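Local coordinates for sister chromatid cohesion protein (Chaetomium thermophilum, PDB 5T8V) that probably acts as a cohesin loader that associates with chromatin, here represented by its C-terminal fragment, a long helical solenoid of HEAT repeats, at residues Glu692-Arg697 and Met710-Asp715; Val724-Ile729 and Val777-Gln782; Gly732-Val737 and Glu754-Pro759; Lys795-Leu800 and Ala850-Ser855. All blocks are in the same frame, centred on the assembly; numbering follows the deposited sequence.

Interaction 1. Residues Glu692-Arg697 and Met710-Asp715; sequences ETVVNR and MKLAKD
Where V694 meets L712 and A713 no flat group takes part, and the contact is made by aliphatic branches alone. It joins helix 685-696 to helix 703-719, consecutive helices in a solenoid of HEAT repeats, and here the helices are held together by small and branched apolar residues. V694 works with both of its methyls. CG1, anti to the backbone N (chi1 175°), reaches the CB of A713 at 4.0 Å, while CG2 turns to L712. Valine suits this place because its two branches can serve two neighbours at once. An alanine opposite it lets the backbones come near, with the CA atoms of V694 and A713 6.7 Å apart. All three residues are buried: I676 of helix 666-682 also lies against V694, S677 of that helix against L712, and I729 of helix 723-735 against A713. The side chains of V694 and L712 meet at about a right angle, and a single leucine methyl does the touching: L712 CD2 lies 3.7 Å from V694 CG2 and 4.1 Å from V694 CG1, against both branches of the valine.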
# COMPACT_ATOMS: atom_id res chain seq x y z
N GLU A 692 9.00 -4.63 14.68
CA GLU A 692 9.56 -3.35 15.08
C GLU A 692 8.90 -2.21 14.31
O GLU A 692 8.64 -1.14 14.86
CB GLU A 692 11.07 -3.34 14.85
CG GLU A 692 11.80 -2.21 15.57
CD GLU A 692 13.21 -2.00 15.04
OE1 GLU A 692 13.48 -0.92 14.48
OE2 GLU A 692 14.04 -2.92 15.19
N THR A 693 8.63 -2.43 13.02
CA THR A 693 7.94 -1.42 12.23
C THR A 693 6.47 -1.31 12.63
O THR A 693 5.89 -0.22 12.55
CB THR A 693 8.06 -1.74 10.74
OG1 THR A 693 9.45 -1.72 10.36
CG2 THR A 693 7.30 -0.72 9.89
N VAL A 694 5.86 -2.41 13.05
CA VAL A 694 4.46 -2.38 13.48
C VAL A 694 4.32 -1.56 14.75
O VAL A 694 3.48 -0.65 14.83
CB VAL A 694 3.93 -3.81 13.65
CG1 VAL A 694 2.50 -3.80 14.21
CG2 VAL A 694 3.96 -4.55 12.33
N VAL A 695 5.13 -1.86 15.77
CA VAL A 695 5.00 -1.16 17.05
C VAL A 695 5.31 0.32 16.87
O VAL A 695 4.73 1.17 17.57
CB VAL A 695 5.91 -1.79 18.12
CG1 VAL A 695 5.60 -3.26 18.27
CG2 VAL A 695 7.39 -1.59 17.77
N ASN A 696 6.22 0.66 15.96
CA ASN A 696 6.47 2.07 15.68
C ASN A 696 5.20 2.77 15.22
O ASN A 696 4.92 3.91 15.62
CB ASN A 696 7.57 2.20 14.63
CG ASN A 696 8.94 1.80 15.15
OD1 ASN A 696 9.05 1.26 16.26
ND2 ASN A 696 9.98 2.06 14.37
N ARG A 697 4.40 2.09 14.40
CA ARG A 697 3.13 2.66 13.95
C ARG A 697 2.17 2.92 15.09
O ARG A 697 1.15 3.59 14.88
CB ARG A 697 2.48 1.73 12.92
CG ARG A 697 3.35 1.46 11.69
CD ARG A 697 3.21 2.55 10.63
NE ARG A 697 3.72 3.84 11.10
CZ ARG A 697 5.00 4.18 11.12
NH1 ARG A 697 5.94 3.32 10.72
NH2 ARG A 697 5.36 5.38 11.56
N MET A 710 -1.88 -2.14 16.12
CA MET A 710 -1.89 -2.83 17.40
C MET A 710 -2.77 -4.07 17.40
O MET A 710 -2.54 -4.98 18.22
CB MET A 710 -2.31 -1.88 18.52
CG MET A 710 -3.67 -1.23 18.36
SD MET A 710 -4.01 -0.05 19.69
CE MET A 710 -2.74 1.19 19.41
N LYS A 711 -3.75 -4.16 16.51
CA LYS A 711 -4.45 -5.43 16.31
C LYS A 711 -3.51 -6.46 15.68
O LYS A 711 -3.40 -7.59 16.16
CB LYS A 711 -5.69 -5.21 15.45
CG LYS A 711 -6.75 -6.31 15.58
CD LYS A 711 -7.49 -6.20 16.91
CE LYS A 711 -8.58 -7.26 17.02
NZ LYS A 711 -9.31 -7.18 18.32
N LEU A 712 -2.83 -6.06 14.60
CA LEU A 712 -1.80 -6.92 14.03
C LEU A 712 -0.77 -7.31 15.08
O LEU A 712 -0.36 -8.48 15.17
CB LEU A 712 -1.13 -6.21 12.86
CG LEU A 712 0.09 -6.89 12.23
CD1 LEU A 712 -0.28 -8.23 11.63
CD2 LEU A 712 0.72 -5.99 11.18
N ALA A 713 -0.33 -6.34 15.89
CA ALA A 713 0.64 -6.63 16.94
C ALA A 713 0.07 -7.60 17.97
O ALA A 713 0.83 -8.36 18.59
CB ALA A 713 1.08 -5.34 17.62
N LYS A 714 -1.24 -7.59 18.18
CA LYS A 714 -1.87 -8.58 19.04
C LYS A 714 -1.75 -9.97 18.43
O LYS A 714 -1.26 -10.91 19.08
CB LYS A 714 -3.34 -8.22 19.27
CG LYS A 714 -4.21 -9.34 19.84
CD LYS A 714 -5.67 -8.95 19.80
CE LYS A 714 -6.57 -10.15 20.00
NZ LYS A 714 -8.01 -9.80 19.85
N ASP A 715 -2.18 -10.13 17.18
CA ASP A 715 -2.04 -11.42 16.51
C ASP A 715 -0.60 -11.93 16.59
O ASP A 715 -0.37 -13.10 16.90
CB ASP A 715 -2.48 -11.31 15.05
CG ASP A 715 -3.97 -11.02 14.91
OD1 ASP A 715 -4.75 -11.48 15.77
OD2 ASP A 715 -4.35 -10.32 13.95

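Interaction 2. Residues Val724-Ile729 and Val777-Gln782; sequences VLRSAI and VILMVQ
R726 and S727 of helix 723-735 face L779 and Q782 of helix 773-786, and the contact divides into a more closely packed half and a looser one. The helix segments cross at -61° with their axes 9.0 Å apart, and S727 and L779 are the nearest CA pair. In the closer half, the buried L779 spreads its two methyls along the aliphatic part of R726. CD2 sits by the arginine CB, and CD1 approaches R726 CD to 3.9 Å; the same methyl reaches the guanidinium obliquely at NH1. The arginine chain is extended from CG to NE (chi2 179°), which lays its methylenes beside the leucine and carries the guanidinium on to Y717, whose carbonyl O accepts from NE and whose ring makes a cation-pi contact. An arginine fits here because it is apolar along its length and polar at its end. S727 is small enough for the crossing point, and its OG stays close to its own helix, near the carbonyls of R723 and V724.

The other half is looser and lies toward the solvent side. Q782 turns its CB to the CB of S727 at 4.1 Å, but its amide NE2 stops 4.0 Å from S727 OG, too far for a hydrogen bond, and V724 beyond it is exposed. The chemistry implies that the crossing rests on apolar and van der Waals contact, with the polar ends of R726 and S727 bonded within their own neighbourhood and not across the interface.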
# COMPACT_ATOMS: atom_id res chain seq x y z
N VAL A 724 11.35 -11.13 23.94
CA VAL A 724 11.72 -9.76 23.61
C VAL A 724 10.62 -9.10 22.79
O VAL A 724 10.16 -7.99 23.12
CB VAL A 724 13.08 -9.74 22.87
CG1 VAL A 724 13.54 -8.31 22.64
CG2 VAL A 724 14.13 -10.52 23.66
N LEU A 725 10.18 -9.76 21.72
CA LEU A 725 9.05 -9.27 20.95
C LEU A 725 7.85 -9.03 21.85
O LEU A 725 7.39 -7.89 22.01
CB LEU A 725 8.68 -10.25 19.84
CG LEU A 725 9.63 -10.44 18.65
CD1 LEU A 725 8.89 -11.18 17.55
CD2 LEU A 725 10.19 -9.12 18.14
N ARG A 726 7.32 -10.09 22.45
CA ARG A 726 6.11 -9.98 23.27
C ARG A 726 6.22 -8.83 24.26
O ARG A 726 5.26 -8.07 24.45
CB ARG A 726 5.84 -11.29 24.00
CG ARG A 726 5.13 -12.34 23.15
CD ARG A 726 4.91 -13.63 23.93
NE ARG A 726 3.97 -14.52 23.26
CZ ARG A 726 3.64 -15.73 23.70
NH1 ARG A 726 4.18 -16.21 24.82
NH2 ARG A 726 2.77 -16.47 23.03
N SER A 727 7.37 -8.68 24.91
CA SER A 727 7.53 -7.60 25.88
C SER A 727 7.48 -6.23 25.22
O SER A 727 6.89 -5.29 25.77
CB SER A 727 8.84 -7.78 26.65
OG SER A 727 9.96 -7.73 25.79
N ALA A 728 8.09 -6.09 24.04
CA ALA A 728 8.03 -4.81 23.33
C ALA A 728 6.60 -4.49 22.89
O ALA A 728 6.13 -3.36 23.05
CB ALA A 728 8.97 -4.84 22.12
N ILE A 729 5.91 -5.49 22.33
CA ILE A 729 4.49 -5.33 21.98
C ILE A 729 3.71 -4.83 23.19
O ILE A 729 3.03 -3.80 23.13
CB ILE A 729 3.91 -6.67 21.48
CG1 ILE A 729 4.73 -7.25 20.31
CG2 ILE A 729 2.45 -6.50 21.07
CD1 ILE A 729 4.70 -6.44 19.06
N VAL A 777 3.82 -14.15 34.18
CA VAL A 777 4.51 -13.30 35.14
C VAL A 777 5.84 -12.80 34.57
O VAL A 777 6.18 -11.62 34.67
CB VAL A 777 4.72 -14.03 36.48
CG1 VAL A 777 5.41 -15.36 36.29
CG2 VAL A 777 5.51 -13.17 37.45
N ILE A 778 6.61 -13.70 33.95
CA ILE A 778 7.90 -13.30 33.40
C ILE A 778 7.71 -12.22 32.35
O ILE A 778 8.41 -11.21 32.33
CB ILE A 778 8.66 -14.52 32.85
CG1 ILE A 778 9.01 -15.48 33.99
CG2 ILE A 778 9.94 -14.07 32.14
CD1 ILE A 778 9.64 -16.79 33.54
N LEU A 779 6.74 -12.42 31.45
CA LEU A 779 6.49 -11.43 30.41
C LEU A 779 6.11 -10.09 31.01
O LEU A 779 6.49 -9.03 30.49
CB LEU A 779 5.38 -11.92 29.47
CG LEU A 779 5.73 -13.09 28.55
CD1 LEU A 779 4.50 -13.53 27.77
CD2 LEU A 779 6.86 -12.74 27.60
N MET A 780 5.36 -10.10 32.12
CA MET A 780 5.03 -8.85 32.78
C MET A 780 6.27 -8.18 33.34
O MET A 780 6.50 -6.98 33.13
CB MET A 780 4.01 -9.11 33.89
CG MET A 780 2.68 -9.64 33.39
SD MET A 780 1.46 -9.81 34.71
CE MET A 780 1.08 -8.10 35.04
N VAL A 781 7.11 -8.94 34.06
CA VAL A 781 8.33 -8.38 34.63
C VAL A 781 9.18 -7.75 33.54
O VAL A 781 9.63 -6.60 33.65
CB VAL A 781 9.10 -9.46 35.40
CG1 VAL A 781 10.43 -8.91 35.92
CG2 VAL A 781 8.27 -9.98 36.56
N GLN A 782 9.43 -8.49 32.46
CA GLN A 782 10.20 -7.95 31.35
C GLN A 782 9.55 -6.69 30.79
O GLN A 782 10.24 -5.72 30.46
CB GLN A 782 10.35 -9.00 30.25
CG GLN A 782 11.43 -10.03 30.51
CD GLN A 782 11.66 -10.96 29.33
OE1 GLN A 782 11.74 -12.18 29.49
NE2 GLN A 782 11.78 -10.39 28.13

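Interaction 3. Residues Gly732-Val737 and Glu754-Pro759; sequences GLLHRV and EIWFAP
L733 and I755 meet tip to tip, L733 CD1 standing 3.9 Å from I755 CD1, and one residue further along each segment L734 meets W756. There the side chains cross at about a right angle: L734 CD1 comes within 3.9 Å of W756 CH2 and also touches CZ3, the leucine methyl meeting this end of the indole obliquely. The backbones are well apart, with 10.8 Å between the CA atoms of L733 and I755, and long side chains are what it takes to span the gap. In I755, CG1 lies between the backbone N and the carbonyl carbon (chi1 62°), and the chain runs on extended to CD1, the atom that meets L733. A tryptophan suits its place by the reach of its indole.

Further out, neighbouring groups position the indole. F757 CZ lies in the plane of the W756 ring at its edge, while W756 CB sits 3.9 Å above one face of the F757 ring, offset toward its rim. W756 NE1 makes a weak hydrogen bond to Y717 OH.

The contact adds to the packing of helix 723-735 on helix 742-755, where V751 and I752 also meet L733 and L734. Helix 703-719 borders it through M710 on L733 and L718 on I755, and helix 773-786 through T783 on L734 and M780 on W756, while V796 of helix 791-801 packs on L734.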
# COMPACT_ATOMS: atom_id res chain seq x y z
N GLY A 732 4.43 -1.21 24.16
CA GLY A 732 3.77 -0.23 23.31
C GLY A 732 2.27 -0.16 23.55
O GLY A 732 1.70 0.92 23.75
N LEU A 733 1.61 -1.32 23.52
CA LEU A 733 0.18 -1.38 23.82
C LEU A 733 -0.14 -0.64 25.11
O LEU A 733 -1.06 0.18 25.15
CB LEU A 733 -0.27 -2.84 23.91
CG LEU A 733 -0.44 -3.59 22.60
CD1 LEU A 733 -0.55 -5.09 22.85
CD2 LEU A 733 -1.67 -3.10 21.86
N LEU A 734 0.61 -0.93 26.17
CA LEU A 734 0.37 -0.25 27.44
C LEU A 734 0.59 1.25 27.31
O LEU A 734 -0.20 2.04 27.83
CB LEU A 734 1.27 -0.84 28.53
CG LEU A 734 0.76 -2.14 29.17
CD1 LEU A 734 1.87 -2.88 29.90
CD2 LEU A 734 -0.38 -1.83 30.13
N HIS A 735 1.65 1.66 26.61
CA HIS A 735 1.86 3.09 26.38
C HIS A 735 0.66 3.73 25.69
O HIS A 735 0.43 4.93 25.85
CB HIS A 735 3.12 3.32 25.55
CG HIS A 735 4.32 3.71 26.35
ND1 HIS A 735 5.26 2.81 26.79
CD2 HIS A 735 4.72 4.92 26.81
CE1 HIS A 735 6.19 3.44 27.47
NE2 HIS A 735 5.89 4.72 27.50
N ARG A 736 -0.10 2.95 24.92
CA ARG A 736 -1.24 3.48 24.19
C ARG A 736 -2.53 3.50 25.01
O ARG A 736 -3.61 3.67 24.44
CB ARG A 736 -1.46 2.67 22.91
CG ARG A 736 -0.32 2.78 21.91
CD ARG A 736 -0.51 3.95 20.95
NE ARG A 736 -0.63 5.24 21.63
CZ ARG A 736 0.40 6.01 21.98
NH1 ARG A 736 1.64 5.63 21.73
NH2 ARG A 736 0.18 7.16 22.60
N VAL A 737 -2.44 3.34 26.33
CA VAL A 737 -3.63 3.49 27.17
C VAL A 737 -3.91 4.96 27.44
O VAL A 737 -5.08 5.35 27.60
CB VAL A 737 -3.47 2.70 28.48
CG1 VAL A 737 -4.69 2.90 29.38
CG2 VAL A 737 -3.28 1.22 28.18
N GLU A 754 -6.97 -9.29 27.12
CA GLU A 754 -7.00 -10.59 26.45
C GLU A 754 -5.67 -11.32 26.60
O GLU A 754 -5.64 -12.51 26.95
CB GLU A 754 -7.36 -10.41 24.98
CG GLU A 754 -7.51 -11.73 24.22
CD GLU A 754 -7.98 -11.53 22.80
OE1 GLU A 754 -8.39 -10.39 22.46
OE2 GLU A 754 -7.93 -12.50 22.01
N ILE A 755 -4.55 -10.64 26.33
CA ILE A 755 -3.26 -11.31 26.25
C ILE A 755 -2.57 -11.48 27.61
O ILE A 755 -1.73 -12.37 27.75
CB ILE A 755 -2.31 -10.57 25.29
CG1 ILE A 755 -2.03 -9.15 25.78
CG2 ILE A 755 -2.91 -10.55 23.88
CD1 ILE A 755 -1.00 -8.39 24.95
N TRP A 756 -2.91 -10.65 28.59
CA TRP A 756 -2.29 -10.72 29.91
C TRP A 756 -3.22 -11.28 30.98
O TRP A 756 -2.82 -12.16 31.75
CB TRP A 756 -1.80 -9.33 30.35
CG TRP A 756 -0.41 -9.00 29.89
CD1 TRP A 756 0.25 -9.53 28.82
CD2 TRP A 756 0.49 -8.07 30.49
NE1 TRP A 756 1.50 -8.98 28.71
CE2 TRP A 756 1.67 -8.08 29.73
CE3 TRP A 756 0.40 -7.22 31.60
CZ2 TRP A 756 2.77 -7.28 30.04
CZ3 TRP A 756 1.49 -6.42 31.90
CH2 TRP A 756 2.66 -6.46 31.13
N PHE A 757 -4.46 -10.79 31.05
CA PHE A 757 -5.37 -11.18 32.12
C PHE A 757 -6.54 -11.99 31.58
O PHE A 757 -7.70 -11.55 31.65
CB PHE A 757 -5.88 -9.93 32.85
CG PHE A 757 -4.78 -8.99 33.25
CD1 PHE A 757 -3.92 -9.31 34.29
CD2 PHE A 757 -4.61 -7.79 32.59
CE1 PHE A 757 -2.92 -8.44 34.66
CE2 PHE A 757 -3.60 -6.92 32.96
CZ PHE A 757 -2.75 -7.24 34.00
N ALA A 758 -6.25 -13.17 31.04
CA ALA A 758 -7.28 -14.07 30.53
C ALA A 758 -6.99 -15.49 31.01
O ALA A 758 -5.83 -15.85 31.21
CB ALA A 758 -7.34 -14.05 29.00
N PRO A 759 -8.03 -16.32 31.19
CA PRO A 759 -7.81 -17.69 31.64
C PRO A 759 -7.60 -18.67 30.49
O PRO A 759 -6.46 -19.05 30.22
CB PRO A 759 -9.09 -18.01 32.41
CG PRO A 759 -10.15 -17.09 31.83
CD PRO A 759 -9.46 -16.06 30.96

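Interaction 4. Residues Lys795-Leu800 and Ala850-Ser855; sequences KVLQAL and AKAEAS
L797 and Q798 make a partly buried helix-to-helix-end contact with A852, joining helix 791-801 to the last turn of helix 839-852. The approach is close enough for the CA atoms of Q798 and A852 to lie 5.5 Å apart, which suits an alanine. Its CB points into the contact and meets L797 CB at 3.6 Å, with the leucine CD1 methyl next to it. L797 is buried, and C815 of helix 808-824 and F757 also pack on it.

Q798 lies alongside the carbonyl end of the helix. Its CG comes 3.6 Å from A852 O, and its extended chain (chi2 178°) takes NE2 past the carbonyls of K851 and A852 without a hydrogen bond to either. The amide oxygen is used within its own helix instead: K795 NZ donates to Q798 OE1 at 2.7 Å, from above the carbonyl plane. K851 brings a second ammonium group to this edge, its NZ 5.1 Å from K795 NZ, and its side chain also packs on D794, so the local charges are mixed. An alanine here has no amide, so the K795 ammonium is likely to be left without that acceptor and free to turn, with packing beside the A852 carbonyl lost.

After A852 the chain leaves helical geometry at E853. The arrangement is alanine-to-leucine packing between helices of the HEAT-repeat solenoid, with Q798, K795 and K851 at its more exposed edge.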
# COMPACT_ATOMS: atom_id res chain seq x y z
N LYS A 795 -3.29 1.91 36.24
CA LYS A 795 -4.63 2.32 35.85
C LYS A 795 -5.33 1.27 34.99
O LYS A 795 -6.56 1.25 34.95
CB LYS A 795 -4.59 3.66 35.11
CG LYS A 795 -4.36 4.84 36.04
CD LYS A 795 -5.60 5.14 36.89
CE LYS A 795 -5.24 5.90 38.16
NZ LYS A 795 -4.56 5.03 39.17
N VAL A 796 -4.58 0.39 34.31
CA VAL A 796 -5.20 -0.73 33.62
C VAL A 796 -5.79 -1.71 34.62
O VAL A 796 -6.93 -2.16 34.49
CB VAL A 796 -4.19 -1.42 32.68
CG1 VAL A 796 -4.82 -2.62 31.99
CG2 VAL A 796 -3.67 -0.44 31.64
N LEU A 797 -5.00 -2.06 35.65
CA LEU A 797 -5.49 -2.98 36.67
C LEU A 797 -6.68 -2.40 37.42
O LEU A 797 -7.61 -3.13 37.78
CB LEU A 797 -4.36 -3.33 37.64
CG LEU A 797 -3.40 -4.43 37.20
CD1 LEU A 797 -2.18 -4.48 38.11
CD2 LEU A 797 -4.10 -5.79 37.18
N GLN A 798 -6.66 -1.09 37.67
CA GLN A 798 -7.79 -0.48 38.38
C GLN A 798 -9.02 -0.39 37.48
O GLN A 798 -10.14 -0.65 37.94
CB GLN A 798 -7.39 0.91 38.89
CG GLN A 798 -6.67 0.86 40.23
CD GLN A 798 -6.24 2.23 40.71
OE1 GLN A 798 -6.35 3.22 39.99
NE2 GLN A 798 -5.75 2.29 41.94
N ALA A 799 -8.84 -0.04 36.21
CA ALA A 799 -9.95 -0.05 35.27
C ALA A 799 -10.44 -1.45 34.96
O ALA A 799 -11.52 -1.60 34.37
CB ALA A 799 -9.53 0.64 33.96
N LEU A 800 -9.69 -2.48 35.36
CA LEU A 800 -10.05 -3.87 35.10
C LEU A 800 -10.73 -4.54 36.29
O LEU A 800 -11.70 -5.28 36.11
CB LEU A 800 -8.80 -4.66 34.71
CG LEU A 800 -8.96 -6.05 34.07
CD1 LEU A 800 -7.68 -6.39 33.32
CD2 LEU A 800 -9.25 -7.13 35.10
N ALA A 850 0.22 -3.95 44.13
CA ALA A 850 -0.25 -3.53 45.44
C ALA A 850 -0.87 -2.14 45.38
O ALA A 850 -1.85 -1.86 46.09
CB ALA A 850 0.90 -3.57 46.45
N LYS A 851 -0.32 -1.26 44.55
CA LYS A 851 -0.93 0.06 44.37
C LYS A 851 -2.32 -0.07 43.76
O LYS A 851 -3.24 0.66 44.15
CB LYS A 851 -0.03 0.94 43.50
CG LYS A 851 -0.73 2.11 42.82
CD LYS A 851 -1.37 3.07 43.82
CE LYS A 851 -2.19 4.14 43.10
NZ LYS A 851 -2.99 4.97 44.04
N ALA A 852 -2.49 -0.98 42.80
CA ALA A 852 -3.77 -1.09 42.10
C ALA A 852 -4.84 -1.70 42.99
O ALA A 852 -5.95 -1.15 43.10
CB ALA A 852 -3.59 -1.91 40.82
N GLU A 853 -4.55 -2.83 43.62
CA GLU A 853 -5.54 -3.52 44.43
C GLU A 853 -4.81 -4.38 45.46
O GLU A 853 -4.24 -5.42 45.11
CB GLU A 853 -6.45 -4.38 43.56
CG GLU A 853 -7.52 -5.14 44.32
CD GLU A 853 -8.48 -4.23 45.06
OE1 GLU A 853 -8.71 -3.10 44.57
OE2 GLU A 853 -9.00 -4.63 46.12
N ALA A 854 -4.83 -3.94 46.72
CA ALA A 854 -4.14 -4.66 47.78
C ALA A 854 -4.87 -5.92 48.22
O ALA A 854 -4.25 -6.78 48.86
CB ALA A 854 -3.96 -3.74 48.99
N SER A 855 -6.16 -6.05 47.89
CA SER A 855 -6.91 -7.25 48.26
C SER A 855 -6.25 -8.53 47.76
O SER A 855 -6.50 -9.60 48.32
CB SER A 855 -8.33 -7.16 47.71
OG SER A 855 -9.01 -8.39 47.84

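Overall arrangement
The four contacts lie in one continuous region of the solenoid, and no ligand or active site is involved. Interactions 1 and 3 have centres 13 Å apart and are tied by a salt bridge, K714 NZ to E754 OE1 at 2.7 Å, and by M710 packing on L733. Interactions 2 and 3 share helix 723-735, and M780 CE rests 3.6 Å from W756 CZ3; interaction 3 is nested within the chain loop that interaction 2 closes. Interaction 1 touches interaction 2 through V695 and I729. F757 links interaction 3 to interaction 4, packing on L797 and L800. Interactions 1 and 4 do not touch: their centres are about 26 Å apart, with interaction 3 in contact with both.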